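PDB 5UR2: bifunctional protein PutA from Bdellovibrio bacteriovorus, which probably oxidises L-proline to L-glutamate in two steps, combining a flavin-dependent proline dehydrogenase with an NAD+-dependent L-glutamate gamma-semialdehyde dehydrogenase. Local coordinates for residues M163-V166 / T167-A170; F226-G229 / M230-V234. All coordinates share one frame; numbering follows the deposited sequence.

Interaction 1: residues M163-V166 / T167-A170; sequences MELV and TWLA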
ATOM      1  N   MET B 163      20.773  52.270  22.624  1.00 31.17           N
ATOM      2  CA  MET B 163      21.556  53.262  23.359  1.00 33.70           C
ATOM      3  C   MET B 163      21.395  54.647  22.743  1.00 35.68           C
ATOM      4  O   MET B 163      21.229  55.635  23.461  1.00 37.23           O
ATOM      5  CB  MET B 163      23.032  52.863  23.394  1.00 33.72           C
ATOM      6  CG  MET B 163      23.370  51.537  24.103  1.00 32.17           C
ATOM      7  SD  MET B 163      23.042  51.511  25.885  1.00 33.88           S
ATOM      8  CE  MET B 163      24.414  52.455  26.543  1.00 38.61           C
ATOM      9  N   GLU B 164      21.436  54.739  21.409  1.00 40.21           N
ATOM     10  CA  GLU B 164      21.252  56.033  20.758  1.00 44.68           C
ATOM     11  C   GLU B 164      19.827  56.541  20.934  1.00 39.51           C
ATOM     12  O   GLU B 164      19.619  57.737  21.166  1.00 36.17           O
ATOM     13  CB  GLU B 164      21.594  55.939  19.271  1.00 52.07           C
ATOM     14  CG  GLU B 164      23.074  55.793  18.976  1.00 64.59           C
ATOM     15  CD  GLU B 164      23.331  55.148  17.622  1.00 74.09           C
ATOM     16  OE1 GLU B 164      22.358  54.996  16.850  1.00 75.81           O
ATOM     17  OE2 GLU B 164      24.500  54.788  17.337  1.00 77.84           O
ATOM     18  N   LEU B 165      18.833  55.650  20.825  1.00 38.04           N
ATOM     19  CA  LEU B 165      17.441  56.066  20.979  1.00 34.25           C
ATOM     20  C   LEU B 165      17.197  56.667  22.354  1.00 36.62           C
ATOM     21  O   LEU B 165      16.601  57.744  22.468  1.00 36.02           O
ATOM     22  CB  LEU B 165      16.485  54.895  20.742  1.00 27.69           C
ATOM     23  CG  LEU B 165      15.011  55.225  21.046  1.00 34.61           C
ATOM     24  CD1 LEU B 165      14.477  56.265  20.081  1.00 38.92           C
ATOM     25  CD2 LEU B 165      14.129  53.990  21.001  1.00 32.90           C
ATOM     26  N   VAL B 166      17.652  55.984  23.408  1.00 30.88           N
ATOM     27  CA  VAL B 166      17.388  56.448  24.769  1.00 33.11           C
ATOM     28  C   VAL B 166      18.053  57.800  25.018  1.00 37.54           C
ATOM     29  O   VAL B 166      17.438  58.717  25.570  1.00 37.20           O
ATOM     30  CB  VAL B 166      17.844  55.398  25.795  1.00 33.19           C
ATOM     31  CG1 VAL B 166      17.828  55.986  27.196  1.00 36.84           C
ATOM     32  CG2 VAL B 166      16.955  54.181  25.711  1.00 32.21           C
ATOM     33  N   THR B 167      19.318  57.945  24.612  1.00 41.02           N
ATOM     34  CA  THR B 167      20.022  59.206  24.840  1.00 39.70           C
ATOM     35  C   THR B 167      19.340  60.342  24.089  1.00 41.95           C
ATOM     36  O   THR B 167      19.079  61.413  24.648  1.00 45.19           O
ATOM     37  CB  THR B 167      21.494  59.075  24.431  1.00 46.60           C
ATOM     38  OG1 THR B 167      22.132  58.074  25.236  1.00 45.81           O
ATOM     39  CG2 THR B 167      22.242  60.408  24.622  1.00 43.22           C
ATOM     40  N   TRP B 168      19.014  60.106  22.822  1.00 45.50           N
ATOM     41  CA  TRP B 168      18.472  61.157  21.966  1.00 44.96           C
ATOM     42  C   TRP B 168      17.040  61.546  22.353  1.00 39.26           C
ATOM     43  O   TRP B 168      16.692  62.733  22.334  1.00 32.32           O
ATOM     44  CB  TRP B 168      18.565  60.687  20.516  1.00 42.69           C
ATOM     45  CG  TRP B 168      17.860  61.526  19.554  1.00 45.40           C
ATOM     46  CD1 TRP B 168      18.345  62.633  18.926  1.00 47.31           C
ATOM     47  CD2 TRP B 168      16.535  61.325  19.065  1.00 47.57           C
ATOM     48  NE1 TRP B 168      17.396  63.141  18.078  1.00 54.04           N
ATOM     49  CE2 TRP B 168      16.273  62.357  18.143  1.00 52.11           C
ATOM     50  CE3 TRP B 168      15.543  60.368  19.313  1.00 47.70           C
ATOM     51  CZ2 TRP B 168      15.054  62.470  17.469  1.00 54.05           C
ATOM     52  CZ3 TRP B 168      14.332  60.480  18.650  1.00 51.94           C
ATOM     53  CH2 TRP B 168      14.096  61.526  17.737  1.00 54.60           C
ATOM     54  N   LEU B 169      16.182  60.568  22.684  1.00 37.86           N
ATOM     55  CA  LEU B 169      14.810  60.897  23.086  1.00 38.12           C
ATOM     56  C   LEU B 169      14.768  61.589  24.447  1.00 34.77           C
ATOM     57  O   LEU B 169      13.999  62.540  24.642  1.00 34.66           O
ATOM     58  CB  LEU B 169      13.930  59.651  23.097  1.00 39.92           C
ATOM     59  CG  LEU B 169      12.823  59.616  22.050  1.00 41.12           C
ATOM     60  CD1 LEU B 169      11.908  58.413  22.260  1.00 39.19           C
ATOM     61  CD2 LEU B 169      12.032  60.912  22.108  1.00 37.56           C
ATOM     62  N   ALA B 170      15.563  61.112  25.409  1.00 35.00           N
ATOM     63  CA  ALA B 170      15.638  61.812  26.688  1.00 38.12           C
ATOM     64  C   ALA B 170      16.094  63.256  26.490  1.00 38.10           C
ATOM     65  O   ALA B 170      15.533  64.183  27.093  1.00 35.11           O
ATOM     66  CB  ALA B 170      16.579  61.079  27.650  1.00 30.65           C
TER

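Interaction 2: residues F226-G229 / M230-V234; sequences FRLG and MEKGV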
ATOM      1  N   PHE B 226      19.355  49.130  30.428  1.00 31.26           N
ATOM      2  CA  PHE B 226      18.669  49.457  31.674  1.00 24.87           C
ATOM      3  C   PHE B 226      19.402  50.559  32.424  1.00 30.91           C
ATOM      4  O   PHE B 226      18.770  51.451  33.000  1.00 32.09           O
ATOM      5  CB  PHE B 226      18.530  48.223  32.556  1.00 30.39           C
ATOM      6  CG  PHE B 226      17.328  47.385  32.246  1.00 32.30           C
ATOM      7  CD1 PHE B 226      16.977  47.105  30.935  1.00 29.42           C
ATOM      8  CD2 PHE B 226      16.535  46.887  33.269  1.00 37.37           C
ATOM      9  CE1 PHE B 226      15.857  46.334  30.646  1.00 24.75           C
ATOM     10  CE2 PHE B 226      15.411  46.115  32.988  1.00 36.73           C
ATOM     11  CZ  PHE B 226      15.078  45.836  31.675  1.00 26.01           C
ATOM     12  N   ARG B 227      20.736  50.534  32.409  1.00 30.81           N
ATOM     13  CA  ARG B 227      21.490  51.546  33.143  1.00 27.79           C
ATOM     14  C   ARG B 227      21.304  52.926  32.525  1.00 30.75           C
ATOM     15  O   ARG B 227      21.005  53.900  33.230  1.00 36.54           O
ATOM     16  CB  ARG B 227      22.976  51.177  33.194  1.00 27.09           C
ATOM     17  CG  ARG B 227      23.828  52.278  33.843  1.00 31.46           C
ATOM     18  CD  ARG B 227      25.319  51.959  33.864  1.00 30.91           C
ATOM     19  NE  ARG B 227      25.611  50.736  34.604  1.00 34.06           N
ATOM     20  CZ  ARG B 227      26.223  49.675  34.088  1.00 39.42           C
ATOM     21  NH1 ARG B 227      26.615  49.687  32.817  1.00 42.20           N
ATOM     22  NH2 ARG B 227      26.454  48.608  34.845  1.00 35.85           N
ATOM     23  N   LEU B 228      21.478  53.030  31.205  1.00 29.75           N
ATOM     24  CA  LEU B 228      21.306  54.318  30.543  1.00 28.54           C
ATOM     25  C   LEU B 228      19.898  54.861  30.753  1.00 32.67           C
ATOM     26  O   LEU B 228      19.720  56.059  31.006  1.00 34.11           O
ATOM     27  CB  LEU B 228      21.623  54.190  29.052  1.00 29.03           C
ATOM     28  CG  LEU B 228      21.454  55.479  28.250  1.00 32.24           C
ATOM     29  CD1 LEU B 228      22.445  56.513  28.763  1.00 38.97           C
ATOM     30  CD2 LEU B 228      21.690  55.220  26.766  1.00 29.07           C
ATOM     31  N   GLY B 229      18.880  54.003  30.633  1.00 30.48           N
ATOM     32  CA  GLY B 229      17.521  54.458  30.889  1.00 32.94           C
ATOM     33  C   GLY B 229      17.356  55.016  32.290  1.00 37.14           C
ATOM     34  O   GLY B 229      16.789  56.099  32.485  1.00 35.89           O
ATOM     35  N   MET B 230      17.851  54.278  33.285  1.00 36.54           N
ATOM     36  CA  MET B 230      17.771  54.744  34.661  1.00 35.30           C
ATOM     37  C   MET B 230      18.461  56.089  34.806  1.00 36.47           C
ATOM     38  O   MET B 230      17.911  57.019  35.405  1.00 36.74           O
ATOM     39  CB  MET B 230      18.400  53.712  35.594  1.00 38.20           C
ATOM     40  CG  MET B 230      18.333  54.078  37.074  1.00 42.71           C
ATOM     41  SD  MET B 230      19.045  52.797  38.146  1.00 41.25           S
ATOM     42  CE  MET B 230      20.746  52.829  37.579  1.00 28.75           C
ATOM     43  N   GLU B 231      19.649  56.226  34.220  1.00 38.58           N
ATOM     44  CA  GLU B 231      20.372  57.482  34.360  1.00 39.40           C
ATOM     45  C   GLU B 231      19.604  58.640  33.732  1.00 37.71           C
ATOM     46  O   GLU B 231      19.603  59.745  34.276  1.00 35.88           O
ATOM     47  CB  GLU B 231      21.768  57.354  33.740  1.00 38.09           C
ATOM     48  CG  GLU B 231      22.704  56.468  34.542  1.00 46.49           C
ATOM     49  CD  GLU B 231      23.958  56.081  33.789  1.00 47.46           C
ATOM     50  OE1 GLU B 231      24.055  56.395  32.589  1.00 54.20           O
ATOM     51  OE2 GLU B 231      24.846  55.444  34.400  1.00 47.82           O
ATOM     52  N   LYS B 232      18.878  58.392  32.651  1.00 39.32           N
ATOM     53  CA  LYS B 232      18.179  59.463  31.958  1.00 41.08           C
ATOM     54  C   LYS B 232      16.746  59.654  32.433  1.00 44.42           C
ATOM     55  O   LYS B 232      16.036  60.487  31.863  1.00 50.19           O
ATOM     56  CB  LYS B 232      18.187  59.213  30.446  1.00 41.37           C
ATOM     57  CG  LYS B 232      19.568  59.127  29.791  1.00 41.04           C
ATOM     58  CD  LYS B 232      20.414  60.382  30.011  1.00 39.49           C
ATOM     59  CE  LYS B 232      21.619  60.375  29.051  1.00 43.59           C
ATOM     60  NZ  LYS B 232      22.567  61.508  29.256  1.00 43.37           N
ATOM     61  N   GLY B 233      16.299  58.913  33.446  1.00 36.92           N
ATOM     62  CA  GLY B 233      14.912  59.026  33.862  1.00 33.95           C
ATOM     63  C   GLY B 233      13.947  58.435  32.858  1.00 36.46           C
ATOM     64  O   GLY B 233      12.797  58.879  32.757  1.00 34.84           O
ATOM     65  N   VAL B 234      14.403  57.467  32.091  1.00 34.44           N
ATOM     66  CA  VAL B 234      13.624  56.847  31.035  1.00 31.28           C
ATOM     67  C   VAL B 234      13.017  55.556  31.568  1.00 28.36           C
ATOM     68  O   VAL B 234      13.644  54.836  32.352  1.00 28.95           O
ATOM     69  CB  VAL B 234      14.526  56.612  29.806  1.00 41.04           C
ATOM     70  CG1 VAL B 234      13.911  55.637  28.812  1.00 26.90           C
ATOM     71  CG2 VAL B 234      14.841  57.961  29.146  1.00 28.35           C
TER

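Interaction 1: residues M163-V166 / T167-A170
Two successive turns of helix 152-173, in the proline dehydrogenase barrel, meet where the hydroxyl of T167 folds back onto the carbonyl of M163. M163 O accepts two bonds from this one residue: T167 N lies 3.2 Å from M163 O, and T167 OG1 lies 3.1 Å from M163 O. The two donors approach from opposite faces of the carbonyl plane. A chi1 of -62° swings OG1 beside the backbone N of T167 and back toward the preceding turn, a common i to i-4 bond of helical threonines. Ordinary i to i+4 bonds continue the ladder, with L169 N 2.9 Å from L165 O. Along the side turned to the barrel, L165 and L169 run side by side in the same direction, L165 CD1 and L169 CD1 meeting at 4.0 Å; both also touch V142 of strand 138-144. L165 CD1 further approaches the six-membered part of the W168 indole, 4.3 Å from CE3 of W168, while L165 O sits at the indole edge, near its plane. Leucines facing a strand of the barrel, with E164 exposed, belong to an outer helix of a (beta/alpha)8 barrel.

Interaction 2: residues F226-G229 / M230-V234
The carboxylate of E231 and the guanidinium of R227 are turned 39° from one another, yet it is the aliphatic part of the arginine that the carboxylate meets. The two side chains run alongside, pointing the same way, with OE2 of E231 3.4 Å from CG of R227 and 3.6 Å from CD of R227. Their charged atoms stay apart, R227 NE and E231 OE2 being separated by 4.8 Å; NE instead forms a salt bridge with E261, so any attraction to E231 is probably a secondary one. The third flat group, the F226 ring, does not reach the following turn and stacks with F268, beside F253, L256 and I257 of helix 246-257. At the next position after R227, the methyl CD1 of L228 lies across the chain of K232, one turn on, 4.0 Å from both CG and CE of K232. K232 is bent at chi2 (-58°), which folds its chain so that two of its carbons border this one methyl.

At the C-terminal end the backbone takes over. G229 O receives V234 N at 2.8 Å, and G233 N bonds to M230 O at 3.2 Å, closing the smaller loop; K232 N bonds chiefly to L228 O and only weakly to G229 O. V234 CB settles 3.5 Å from G229 O, while V234 O continues to the hydroxyl of Y265. The outer and inner bonds, with the positive phi of G233 (71°), make a Schellman motif, here ending the helix of a beta-alpha-beta unit and leading into strand 235-238.

Interactions 1 and 2 come in series along the chain and occupy neighbouring outer helices, 152-173 and 211-232, of the eight-stranded parallel barrel that forms the proline dehydrogenase domain. Their centres are 10 Å apart and they touch directly. L228 of interaction 2 is the main bridge: its CD2 lies 3.3 Å from T167 OG1, and its CG meets V166 CG1, while K232 CB packs against A170 CB. Strand 194-197 falls between the two helices in sequence, and strand 235-238 follows the second. The side chains of L165 and F226 each lie about 13 Å from the modified flavin, consistent with a place in the barrel's helical shell rather than in the flavin pocket.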